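Local atomic coordinates of beta-n-acetylhexosaminidase (Streptococcus pneumoniae, PDB entry 4AZI), a protein that hydrolyses terminal beta-linked N-acetylhexosamine residues from glycans, acting as a family 20 exo-beta-D-N-acetylglucosaminidase of the pneumococcus. Residues A[116-121]-A[182-187]; A[120-125]-A[144-149]; A[227-232]-A[248-253]; A[17-22]-A[46-51]. The protein carries 2 engineered substitutions. One frame throughout, in Å; residues are numbered along the deposited sequence.

Contact 1: A[116-121]-A[182-187]; sequences NSPGHM and DEYAND. With OAN (O-(2-acetamido-2-deoxy D-glucopyranosylidene) amino-N-phenylcarbamate), chain C; EDO (1,2-ethanediol), chain F.
The imidazole ring of H120 carries a water over the centre of one face, while its edge is turned to E183, whose OE1 lies in the ring plane. H120 NE2 donates to E183 OE1 at 2.7 Å; the ring and carboxylate planes are 21° apart, and the oxygen is met on its anti lone pair, away from OE2. The other carboxylate, that of D182, sits nearby without bonding to the ring: its OD2 is 3.1 Å from H120 NE2, at a poor angle. D182 is held instead by N116, whose amide is nearly coplanar with it; N116 ND2 reaches the syn lone pair of D182 OD1 at 2.8 Å with an N-H...O angle of 166°.

These groups stand at the C-terminal mouth of a (beta/alpha)8 barrel, where the loops after strands 110-117 and 176-180 carry H120 and the pair D182-E183 into the inhibitor pocket. D182 OD2 accepts from the acetamido nitrogen NAI of the inhibitor at 3.0 Å, as expected for the aspartate that orients the 2-acetamido group in this family, and E183 OE2 takes the carbamate NAO at 2.9 Å. With CG anti to its carbonyl carbon and the chain extended beyond, E183 spans from its loop to both the histidine and the ligand, and 1,2-ethanediol, probably from the crystallisation liquor, donates to each of its oxygens.

Behind the pocket, P118, which follows a cis peptide, sets CG against the ring edge of Y184, 3.7 Å from CD1. The water over H120 bridges H120 N, E183 O and N186 OD1.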
# COMPACT_ATOMS: atom_id res chain seq x y z
N ASN A 116 2.74 -2.97 8.63
CA ASN A 116 2.82 -4.43 8.57
C ASN A 116 3.00 -5.11 9.92
O ASN A 116 3.74 -4.62 10.76
CB ASN A 116 3.97 -4.85 7.63
CG ASN A 116 3.62 -6.06 6.80
OD1 ASN A 116 2.75 -6.86 7.16
ND2 ASN A 116 4.29 -6.20 5.66
N SER A 117 2.31 -6.24 10.09
CA SER A 117 2.49 -7.16 11.21
C SER A 117 1.71 -8.43 10.80
O SER A 117 0.93 -8.37 9.85
CB SER A 117 1.96 -6.58 12.52
OG SER A 117 0.54 -6.46 12.50
N PRO A 118 1.95 -9.58 11.46
CA PRO A 118 2.98 -9.90 12.46
C PRO A 118 4.36 -10.18 11.84
O PRO A 118 5.31 -10.46 12.58
CB PRO A 118 2.43 -11.14 13.16
CG PRO A 118 1.56 -11.80 12.15
CD PRO A 118 1.04 -10.72 11.23
N GLY A 119 4.47 -10.13 10.51
CA GLY A 119 5.77 -10.20 9.84
C GLY A 119 6.22 -8.80 9.49
O GLY A 119 5.52 -7.84 9.78
N HIS A 120 7.40 -8.68 8.89
CA HIS A 120 7.92 -7.39 8.43
C HIS A 120 7.83 -6.29 9.47
O HIS A 120 7.45 -5.16 9.17
CB HIS A 120 7.22 -6.99 7.14
CG HIS A 120 7.55 -7.87 5.97
ND1 HIS A 120 8.75 -7.83 5.34
CD2 HIS A 120 6.79 -8.83 5.30
CE1 HIS A 120 8.75 -8.73 4.34
NE2 HIS A 120 7.55 -9.34 4.32
N MET A 121 8.20 -6.63 10.70
CA MET A 121 8.08 -5.71 11.83
C MET A 121 9.33 -5.71 12.70
O MET A 121 9.25 -5.66 13.94
CB MET A 121 6.82 -6.03 12.66
CG MET A 121 6.78 -7.46 13.18
SD MET A 121 5.38 -7.80 14.25
CE MET A 121 5.77 -6.83 15.70
N ASP A 182 1.89 -10.46 5.15
CA ASP A 182 2.63 -11.30 4.20
C ASP A 182 3.80 -12.01 4.86
O ASP A 182 4.25 -11.61 5.93
CB ASP A 182 3.14 -10.50 2.99
CG ASP A 182 3.93 -9.26 3.37
OD1 ASP A 182 3.52 -8.54 4.31
OD2 ASP A 182 4.95 -8.99 2.70
N GLU A 183 4.25 -13.09 4.22
CA GLU A 183 5.52 -13.75 4.52
C GLU A 183 5.87 -13.89 6.01
O GLU A 183 6.91 -13.40 6.45
CB GLU A 183 6.65 -13.03 3.79
CG GLU A 183 6.50 -12.87 2.29
CD GLU A 183 7.66 -12.09 1.71
OE1 GLU A 183 7.94 -10.99 2.22
OE2 GLU A 183 8.32 -12.58 0.77
N TYR A 184 5.01 -14.57 6.77
CA TYR A 184 5.21 -14.75 8.20
C TYR A 184 6.52 -15.48 8.46
O TYR A 184 6.71 -16.60 7.96
CB TYR A 184 4.04 -15.54 8.82
CG TYR A 184 4.15 -15.70 10.32
CD1 TYR A 184 3.61 -14.74 11.18
CD2 TYR A 184 4.81 -16.80 10.88
CE1 TYR A 184 3.73 -14.88 12.56
CE2 TYR A 184 4.94 -16.94 12.25
CZ TYR A 184 4.39 -15.98 13.09
OH TYR A 184 4.52 -16.12 14.46
N ALA A 185 7.43 -14.85 9.22
CA ALA A 185 8.68 -15.47 9.67
C ALA A 185 9.54 -16.05 8.54
O ALA A 185 10.26 -17.04 8.75
CB ALA A 185 8.41 -16.55 10.73
N ASN A 186 9.50 -15.44 7.36
CA ASN A 186 10.27 -15.97 6.25
C ASN A 186 11.75 -16.15 6.60
O ASN A 186 12.39 -17.10 6.16
CB ASN A 186 10.08 -15.16 4.96
CG ASN A 186 10.41 -13.69 5.12
OD1 ASN A 186 10.68 -13.19 6.22
ND2 ASN A 186 10.36 -12.97 4.00
N ASP A 187 12.27 -15.25 7.43
CA ASP A 187 13.69 -15.24 7.79
C ASP A 187 14.10 -16.39 8.71
O ASP A 187 15.28 -16.69 8.84
CB ASP A 187 14.07 -13.89 8.42
CG ASP A 187 13.57 -13.73 9.85
OD1 ASP A 187 12.36 -13.95 10.13
OD2 ASP A 187 14.41 -13.38 10.70
CAH OAN C . 3.71 -8.88 -0.33
CAG OAN C . 5.14 -8.80 -0.89
OAN OAN C . 5.33 -8.49 -2.06
NAI OAN C . 6.11 -9.09 -0.02
CAB OAN C . 7.55 -9.06 -0.33
CAC OAN C . 8.08 -7.63 -0.20
OAJ OAN C . 8.36 -7.36 1.18
CAD OAN C . 9.34 -7.43 -1.03
OAK OAN C . 9.77 -6.09 -0.83
CAE OAN C . 9.01 -7.65 -2.52
CAF OAN C . 10.20 -7.52 -3.47
OAM OAN C . 11.15 -8.56 -3.21
OAL OAN C . 8.37 -8.93 -2.77
CAA OAN C . 7.87 -9.65 -1.72
NAY OAN C . 7.62 -10.93 -1.95
OAQ OAN C . 7.93 -11.38 -3.20
CAP OAN C . 8.31 -12.69 -3.24
OAR OAN C . 8.54 -13.22 -4.33
NAO OAN C . 8.42 -13.33 -2.07
CAS OAN C . 8.75 -14.62 -1.91
CAT OAN C . 7.92 -15.41 -1.11
CAU OAN C . 8.20 -16.76 -0.91
CAV OAN C . 9.33 -17.33 -1.51
CAW OAN C . 10.17 -16.55 -2.31
CAX OAN C . 9.88 -15.19 -2.51
C1 EDO F . 11.55 -11.35 0.49
O1 EDO F . 10.39 -11.16 -0.32
C2 EDO F . 11.63 -10.25 1.55
O2 EDO F . 10.61 -10.45 2.54
O HOH W 1 3.55 -9.72 7.73
O HOH W 2 8.48 -11.27 7.61

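Contact 2: A[120-125]-A[144-149]; sequences HMDAML and SKTTMD
M121 N donates to T146 O at 2.9 Å and so ties the start of helix 122-130 to the corner that precedes the short strand 147-148. Both elements belong to the excursion that follows the third strand of the (beta/alpha)8 barrel, and M121 occupies the N-cap position of the helix. Beside this bond, D122 and T146 lie side by side and point the same way, with D122 OD1 3.6 Å from T146 CG2. D122 CA also makes a CA-H...O contact with K145 O.

Apolar side chains pack next to it. M121 SD rests 3.6 Å from M148 CB, the two chains bent at their last torsions. One turn along the helix, L125 lays CD1 against the backbone at T146-T147 and CD2 near M148 CA; V159 of helix 153-170 covers both methionines.

The corner itself is shaped by S144, whose OG accepts from T146 N in an ST turn and from T147 N as well. D187, on the short helix 186-189, adds hydrogen bonds to S144 OG, K145 N and T146 OG1. T147 OG1, itself bonded to A185 N, donates to T146 OG1 at 3.0 Å.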
# COMPACT_ATOMS: atom_id res chain seq x y z
N HIS A 120 7.40 -8.68 8.89
CA HIS A 120 7.92 -7.39 8.43
C HIS A 120 7.83 -6.29 9.47
O HIS A 120 7.45 -5.16 9.17
CB HIS A 120 7.22 -6.99 7.14
CG HIS A 120 7.55 -7.87 5.97
ND1 HIS A 120 8.75 -7.83 5.34
CD2 HIS A 120 6.79 -8.83 5.30
CE1 HIS A 120 8.75 -8.73 4.34
NE2 HIS A 120 7.55 -9.34 4.32
N MET A 121 8.20 -6.63 10.70
CA MET A 121 8.08 -5.71 11.83
C MET A 121 9.33 -5.71 12.70
O MET A 121 9.25 -5.66 13.94
CB MET A 121 6.82 -6.03 12.66
CG MET A 121 6.78 -7.46 13.18
SD MET A 121 5.38 -7.80 14.25
CE MET A 121 5.77 -6.83 15.70
N ASP A 122 10.50 -5.72 12.05
CA ASP A 122 11.80 -5.66 12.73
C ASP A 122 11.83 -4.52 13.75
O ASP A 122 12.28 -4.70 14.88
CB ASP A 122 12.93 -5.42 11.72
CG ASP A 122 12.94 -6.42 10.56
OD1 ASP A 122 11.89 -6.65 9.93
OD2 ASP A 122 14.04 -6.94 10.24
N ALA A 123 11.36 -3.35 13.34
CA ALA A 123 11.47 -2.15 14.15
C ALA A 123 10.64 -2.25 15.42
O ALA A 123 11.12 -1.88 16.50
CB ALA A 123 11.10 -0.92 13.35
N MET A 124 9.42 -2.78 15.29
CA MET A 124 8.52 -2.93 16.43
C MET A 124 9.04 -3.94 17.44
O MET A 124 8.86 -3.77 18.64
CB MET A 124 7.11 -3.32 15.97
CG MET A 124 6.41 -2.28 15.11
SD MET A 124 4.72 -2.82 14.83
CE MET A 124 4.34 -2.13 13.24
N LEU A 125 9.71 -4.99 16.95
CA LEU A 125 10.28 -6.03 17.81
C LEU A 125 11.37 -5.49 18.74
O LEU A 125 11.35 -5.77 19.93
CB LEU A 125 10.82 -7.19 16.96
CG LEU A 125 9.84 -7.99 16.10
CD1 LEU A 125 10.60 -8.90 15.15
CD2 LEU A 125 8.82 -8.79 16.91
N SER A 144 13.63 -15.17 14.98
CA SER A 144 13.31 -14.30 13.85
C SER A 144 13.69 -12.86 14.16
O SER A 144 13.59 -12.40 15.30
CB SER A 144 11.83 -14.39 13.50
OG SER A 144 11.48 -13.38 12.56
N LYS A 145 14.11 -12.15 13.12
CA LYS A 145 14.35 -10.72 13.25
C LYS A 145 13.18 -9.90 12.70
O LYS A 145 13.18 -8.67 12.81
CB LYS A 145 15.64 -10.32 12.54
CG LYS A 145 16.87 -10.89 13.21
CD LYS A 145 17.99 -9.86 13.22
CE LYS A 145 18.70 -9.88 14.56
NZ LYS A 145 17.94 -9.18 15.63
N THR A 146 12.19 -10.58 12.13
CA THR A 146 11.12 -9.88 11.40
C THR A 146 9.74 -10.05 12.00
O THR A 146 8.87 -9.21 11.78
CB THR A 146 11.03 -10.35 9.92
OG1 THR A 146 10.60 -11.72 9.86
CG2 THR A 146 12.36 -10.19 9.22
N THR A 147 9.55 -11.14 12.74
CA THR A 147 8.21 -11.65 13.04
C THR A 147 7.92 -11.83 14.53
O THR A 147 8.79 -12.24 15.30
CB THR A 147 7.99 -12.97 12.29
OG1 THR A 147 7.99 -12.71 10.87
CG2 THR A 147 6.69 -13.62 12.67
N MET A 148 6.68 -11.53 14.91
CA MET A 148 6.23 -11.64 16.28
C MET A 148 5.72 -13.04 16.64
O MET A 148 5.06 -13.70 15.82
CB MET A 148 5.15 -10.60 16.56
CG MET A 148 4.36 -10.79 17.85
SD MET A 148 3.28 -9.40 18.26
CE MET A 148 2.28 -9.26 16.78
N ASP A 149 6.02 -13.47 17.86
CA ASP A 149 5.53 -14.72 18.46
C ASP A 149 4.05 -14.58 18.81
O ASP A 149 3.67 -13.78 19.67
CB ASP A 149 6.36 -15.05 19.71
CG ASP A 149 5.81 -16.24 20.51
OD1 ASP A 149 4.94 -16.98 20.00
OD2 ASP A 149 6.27 -16.42 21.66
O HOH W 2 8.48 -11.27 7.61
O HOH W 3 14.47 -7.41 14.81

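Contact 3: A[227-232]-A[248-253]; sequences FNDGFY and SYWSKG. With OAN (O-(2-acetamido-2-deoxy D-glucopyranosylidene) amino-N-phenylcarbamate), chain C.
W250 NE1 donates to D229 OD1 at 2.7 Å in an almost straight bond, 176° at the hydrogen, with the oxygen lying in the indole plane. The two residues come from loops at the C-terminal ends of adjacent parallel strands of the (beta/alpha)8 barrel, 223-227 and 246-249, which are still paired at F227 and S248. N228 joins the loops just beyond that bridge. N228 OD1 accepts from W250 N at 3.0 Å, from above the carbonyl plane, and N228 ND2 donates to S251 O at 2.8 Å. With CG held between its backbone N and carbonyl carbon (chi1 61°), the amide can serve both bonds while stacking on Y249: the planes are 20° apart and ND2 lies over one ring face, offset toward the rim.

D229 is held a second time by Y257, which bonds to its OD2. Thus fixed, the indole walls the inhibitor pocket. S251 CB packs on one of its faces and the acetamido methyl CAH of the inhibitor on the opposite one. F227 supplies another wall for this methyl, which sits over the centre of its ring, 3.8 Å from CG. F227 CD1 also approaches S248 OG to 3.4 Å; that hydroxyl is bonded to T275 OG1.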
# COMPACT_ATOMS: atom_id res chain seq x y z
N PHE A 227 -2.37 -8.59 2.51
CA PHE A 227 -1.81 -9.39 1.43
C PHE A 227 -2.41 -10.79 1.49
O PHE A 227 -2.90 -11.22 2.52
CB PHE A 227 -0.29 -9.44 1.49
CG PHE A 227 0.36 -8.11 1.26
CD1 PHE A 227 0.20 -7.45 0.04
CD2 PHE A 227 1.10 -7.51 2.26
CE1 PHE A 227 0.77 -6.21 -0.16
CE2 PHE A 227 1.68 -6.27 2.06
CZ PHE A 227 1.51 -5.62 0.85
N ASN A 228 -2.38 -11.49 0.36
CA ASN A 228 -3.12 -12.75 0.26
C ASN A 228 -2.51 -13.94 1.00
O ASN A 228 -3.24 -14.88 1.32
CB ASN A 228 -3.34 -13.11 -1.22
CG ASN A 228 -2.05 -13.31 -1.97
OD1 ASN A 228 -1.39 -12.35 -2.36
ND2 ASN A 228 -1.67 -14.57 -2.18
N ASP A 229 -1.21 -13.89 1.27
CA ASP A 229 -0.43 -15.06 1.77
C ASP A 229 -1.12 -15.90 2.84
O ASP A 229 -1.25 -17.12 2.71
CB ASP A 229 0.93 -14.62 2.35
CG ASP A 229 1.72 -13.74 1.41
OD1 ASP A 229 1.14 -12.80 0.82
OD2 ASP A 229 2.94 -13.96 1.30
N GLY A 230 -1.57 -15.25 3.92
CA GLY A 230 -2.00 -15.97 5.10
C GLY A 230 -3.42 -16.47 5.04
O GLY A 230 -3.87 -17.15 5.95
N PHE A 231 -4.15 -16.12 3.98
CA PHE A 231 -5.58 -16.40 3.91
C PHE A 231 -5.89 -17.74 3.23
O PHE A 231 -5.55 -17.95 2.07
CB PHE A 231 -6.32 -15.25 3.21
CG PHE A 231 -6.43 -14.00 4.05
CD1 PHE A 231 -5.33 -13.15 4.21
CD2 PHE A 231 -7.63 -13.67 4.68
CE1 PHE A 231 -5.43 -12.00 4.98
CE2 PHE A 231 -7.74 -12.52 5.45
CZ PHE A 231 -6.63 -11.68 5.60
N TYR A 232 -6.56 -18.61 3.98
CA TYR A 232 -6.93 -19.94 3.50
C TYR A 232 -5.77 -20.65 2.83
O TYR A 232 -5.86 -21.07 1.68
CB TYR A 232 -8.16 -19.86 2.59
CG TYR A 232 -9.37 -19.43 3.37
CD1 TYR A 232 -10.18 -20.37 4.00
CD2 TYR A 232 -9.70 -18.08 3.52
CE1 TYR A 232 -11.28 -19.99 4.74
CE2 TYR A 232 -10.80 -17.69 4.26
CZ TYR A 232 -11.58 -18.65 4.86
OH TYR A 232 -12.67 -18.29 5.60
N SER A 248 -4.98 -7.88 -1.17
CA SER A 248 -3.94 -7.43 -2.09
C SER A 248 -3.24 -8.68 -2.63
O SER A 248 -2.36 -9.23 -1.97
CB SER A 248 -2.98 -6.46 -1.40
OG SER A 248 -1.90 -6.13 -2.25
N TYR A 249 -3.67 -9.15 -3.80
CA TYR A 249 -3.19 -10.42 -4.36
C TYR A 249 -1.99 -10.23 -5.27
O TYR A 249 -2.10 -9.61 -6.33
CB TYR A 249 -4.29 -11.21 -5.09
CG TYR A 249 -3.96 -12.69 -5.18
CD1 TYR A 249 -3.02 -13.16 -6.11
CD2 TYR A 249 -4.55 -13.62 -4.31
CE1 TYR A 249 -2.68 -14.51 -6.17
CE2 TYR A 249 -4.21 -14.96 -4.37
CZ TYR A 249 -3.27 -15.40 -5.30
OH TYR A 249 -2.94 -16.74 -5.37
N TRP A 250 -0.85 -10.78 -4.87
CA TRP A 250 0.39 -10.57 -5.59
C TRP A 250 0.98 -11.82 -6.21
O TRP A 250 1.68 -11.73 -7.21
CB TRP A 250 1.40 -9.87 -4.70
CG TRP A 250 1.87 -10.74 -3.58
CD1 TRP A 250 1.23 -10.99 -2.37
CD2 TRP A 250 3.08 -11.56 -3.55
NE1 TRP A 250 1.95 -11.87 -1.61
CE2 TRP A 250 3.07 -12.26 -2.26
CE3 TRP A 250 4.13 -11.78 -4.43
CZ2 TRP A 250 4.08 -13.12 -1.88
CZ3 TRP A 250 5.14 -12.66 -4.04
CH2 TRP A 250 5.12 -13.31 -2.80
N SER A 251 0.71 -12.98 -5.62
CA SER A 251 1.25 -14.27 -6.11
C SER A 251 0.56 -15.47 -5.44
O SER A 251 0.04 -15.35 -4.32
CB SER A 251 2.78 -14.33 -5.90
OG SER A 251 3.34 -15.62 -6.12
N LYS A 252 0.54 -16.60 -6.13
CA LYS A 252 0.02 -17.85 -5.57
C LYS A 252 1.17 -18.64 -4.93
O LYS A 252 0.97 -19.72 -4.37
CB LYS A 252 -0.70 -18.67 -6.63
CG LYS A 252 -1.43 -19.90 -6.09
CD LYS A 252 -2.28 -20.59 -7.14
CE LYS A 252 -1.50 -21.59 -8.00
NZ LYS A 252 -1.12 -22.85 -7.28
N GLY A 253 2.36 -18.09 -5.02
CA GLY A 253 3.48 -18.62 -4.29
C GLY A 253 4.47 -19.38 -5.14
O GLY A 253 4.33 -19.50 -6.35
CAH OAN C . 3.71 -8.88 -0.33
CAG OAN C . 5.14 -8.80 -0.89
OAN OAN C . 5.33 -8.49 -2.06
NAI OAN C . 6.11 -9.09 -0.02
CAB OAN C . 7.55 -9.06 -0.33
CAC OAN C . 8.08 -7.63 -0.20
OAJ OAN C . 8.36 -7.36 1.18
CAD OAN C . 9.34 -7.43 -1.03
OAK OAN C . 9.77 -6.09 -0.83
CAE OAN C . 9.01 -7.65 -2.52
CAF OAN C . 10.20 -7.52 -3.47
OAM OAN C . 11.15 -8.56 -3.21
OAL OAN C . 8.37 -8.93 -2.77
CAA OAN C . 7.87 -9.65 -1.72
NAY OAN C . 7.62 -10.93 -1.95
OAQ OAN C . 7.93 -11.38 -3.20
CAP OAN C . 8.31 -12.69 -3.24
OAR OAN C . 8.54 -13.22 -4.33
NAO OAN C . 8.42 -13.33 -2.07
CAS OAN C . 8.75 -14.62 -1.91
CAT OAN C . 7.92 -15.41 -1.11
CAU OAN C . 8.20 -16.76 -0.91
CAV OAN C . 9.33 -17.33 -1.51
CAW OAN C . 10.17 -16.55 -2.31
CAX OAN C . 9.88 -15.19 -2.51

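Contact 4: A[17-22]-A[46-51]; sequences AGRKYF and LGNDGL. With OAN (O-(2-acetamido-2-deoxy D-glucopyranosylidene) amino-N-phenylcarbamate), chain C.
R19 and D49 meet with their flat groups almost perpendicular, the guanidinium and carboxylate planes 82° apart. The salt bridge runs through one oxygen, R19 NE donating to D49 OD2 at 3.1 Å and meeting it from above the carboxylate plane. A water in the guanidinium plane adds a second link, accepting from R19 NH2 and donating to D49 OD2. N48 is turned nearly as steeply, at 78°, and places ND2 over one guanidinium face, 3.3 Å from R19 NH1. This is a meeting of two donors rather than a bond, and D16 offers an acceptor to each of them.

Extended from CG to NE, R19 carries its terminal nitrogens to the inhibitor. R19 NH2 donates to the sugar hydroxyl OAJ at 2.8 Å, while R19 NH1 makes a weak bond to OAK at 2.7 Å. D49 is itself steadied by H120, which bonds to its OD1. At the backbone, G18 packs closely on N48 and G50, with G18 O 3.3 Å from G50 CA.

The loops after the first two barrel strands thus present an arginine to two hydroxyls of the sugar ring, an arrangement characteristic of the nonreducing-end sugar site of family 20 hexosaminidases.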
# COMPACT_ATOMS: atom_id res chain seq x y z
N ALA A 17 8.01 2.87 1.78
CA ALA A 17 8.64 3.87 2.66
C ALA A 17 8.78 3.31 4.07
O ALA A 17 8.91 4.06 5.04
CB ALA A 17 7.85 5.17 2.66
N GLY A 18 8.71 1.99 4.18
CA GLY A 18 8.92 1.30 5.43
C GLY A 18 10.38 0.93 5.60
O GLY A 18 10.99 1.26 6.62
N ARG A 19 10.94 0.25 4.61
CA ARG A 19 12.35 -0.11 4.66
C ARG A 19 13.24 1.11 4.46
O ARG A 19 14.33 1.21 5.04
CB ARG A 19 12.68 -1.17 3.60
CG ARG A 19 12.04 -2.52 3.84
CD ARG A 19 12.58 -3.52 2.82
NE ARG A 19 12.07 -4.88 3.01
CZ ARG A 19 11.06 -5.41 2.31
NH1 ARG A 19 10.43 -4.69 1.39
NH2 ARG A 19 10.69 -6.66 2.54
N LYS A 20 12.77 2.05 3.64
CA LYS A 20 13.59 3.18 3.20
C LYS A 20 12.90 4.52 3.45
O LYS A 20 11.68 4.64 3.27
CB LYS A 20 13.93 3.01 1.72
CG LYS A 20 14.94 3.99 1.15
CD LYS A 20 15.24 3.66 -0.30
CE LYS A 20 16.06 4.76 -0.97
NZ LYS A 20 17.41 4.88 -0.36
N TYR A 21 13.68 5.52 3.86
CA TYR A 21 13.12 6.86 4.11
C TYR A 21 12.86 7.60 2.80
O TYR A 21 13.71 7.62 1.91
CB TYR A 21 14.03 7.68 5.05
CG TYR A 21 13.48 9.06 5.38
CD1 TYR A 21 12.57 9.25 6.42
CD2 TYR A 21 13.88 10.18 4.64
CE1 TYR A 21 12.06 10.51 6.71
CE2 TYR A 21 13.37 11.45 4.93
CZ TYR A 21 12.47 11.61 5.96
OH TYR A 21 11.97 12.87 6.24
N PHE A 22 11.67 8.18 2.70
CA PHE A 22 11.33 9.09 1.61
C PHE A 22 10.94 10.43 2.24
O PHE A 22 10.18 10.46 3.21
CB PHE A 22 10.14 8.57 0.79
CG PHE A 22 10.48 7.46 -0.17
CD1 PHE A 22 10.64 6.15 0.27
CD2 PHE A 22 10.63 7.72 -1.53
CE1 PHE A 22 10.96 5.13 -0.62
CE2 PHE A 22 10.94 6.70 -2.43
CZ PHE A 22 11.11 5.40 -1.96
N LEU A 46 4.32 2.32 5.63
CA LEU A 46 4.95 3.13 6.65
C LEU A 46 5.61 2.24 7.68
O LEU A 46 6.68 2.55 8.20
CB LEU A 46 3.93 4.08 7.29
CG LEU A 46 3.38 5.16 6.36
CD1 LEU A 46 2.07 5.75 6.88
CD2 LEU A 46 4.42 6.26 6.12
N GLY A 47 4.96 1.12 7.97
CA GLY A 47 5.58 0.03 8.72
C GLY A 47 5.81 -1.13 7.77
O GLY A 47 4.85 -1.71 7.26
N ASN A 48 7.08 -1.45 7.53
CA ASN A 48 7.48 -2.58 6.68
C ASN A 48 8.96 -2.80 6.92
O ASN A 48 9.82 -2.14 6.30
CB ASN A 48 7.15 -2.32 5.21
CG ASN A 48 7.28 -3.56 4.33
OD1 ASN A 48 6.65 -4.61 4.57
ND2 ASN A 48 8.08 -3.44 3.28
N ASP A 49 9.25 -3.70 7.87
CA ASP A 49 10.58 -3.87 8.48
C ASP A 49 10.90 -2.67 9.37
O ASP A 49 10.80 -2.76 10.59
CB ASP A 49 11.67 -4.12 7.43
CG ASP A 49 11.47 -5.43 6.67
OD1 ASP A 49 10.39 -6.05 6.79
OD2 ASP A 49 12.41 -5.86 5.97
N GLY A 50 11.29 -1.55 8.77
CA GLY A 50 11.38 -0.30 9.51
C GLY A 50 10.00 0.27 9.78
O GLY A 50 9.02 -0.09 9.10
N LEU A 51 9.91 1.14 10.77
CA LEU A 51 8.67 1.85 11.07
C LEU A 51 8.93 3.35 11.02
O LEU A 51 9.46 3.93 11.97
CB LEU A 51 8.12 1.43 12.44
CG LEU A 51 6.84 2.13 12.88
CD1 LEU A 51 7.08 3.62 12.94
CD2 LEU A 51 5.67 1.81 11.97
CAH OAN C . 3.71 -8.88 -0.33
CAG OAN C . 5.14 -8.80 -0.89
OAN OAN C . 5.33 -8.49 -2.06
NAI OAN C . 6.11 -9.09 -0.02
CAB OAN C . 7.55 -9.06 -0.33
CAC OAN C . 8.08 -7.63 -0.20
OAJ OAN C . 8.36 -7.36 1.18
CAD OAN C . 9.34 -7.43 -1.03
OAK OAN C . 9.77 -6.09 -0.83
CAE OAN C . 9.01 -7.65 -2.52
CAF OAN C . 10.20 -7.52 -3.47
OAM OAN C . 11.15 -8.56 -3.21
OAL OAN C . 8.37 -8.93 -2.77
CAA OAN C . 7.87 -9.65 -1.72
NAY OAN C . 7.62 -10.93 -1.95
OAQ OAN C . 7.93 -11.38 -3.20
CAP OAN C . 8.31 -12.69 -3.24
OAR OAN C . 8.54 -13.22 -4.33
NAO OAN C . 8.42 -13.33 -2.07
CAS OAN C . 8.75 -14.62 -1.91
CAT OAN C . 7.92 -15.41 -1.11
CAU OAN C . 8.20 -16.76 -0.91
CAV OAN C . 9.33 -17.33 -1.51
CAW OAN C . 10.17 -16.55 -2.31
CAX OAN C . 9.88 -15.19 -2.51
O HOH W 4 11.83 -8.43 4.53

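From the N terminus, contact 4 comes first: it closes a loop around helix 24-37 and strand 41-45, joining the ends of barrel strands one and two. Contacts 1 and 2 then start from the same stretch after strand three. The short loop of contact 2 ends at 149, within the longer span of contact 1, which reaches the end of strand four and encloses helix 153-170. Contact 3 follows in series and links strands five and six. D49 bonds to H120 and A123, coupling contact 4 to contacts 1 and 2, while Y184 packs on T147 between contacts 1 and 2. Contacts 1, 3 and 4 line the inhibitor pocket; contact 2 shares only H120 with it.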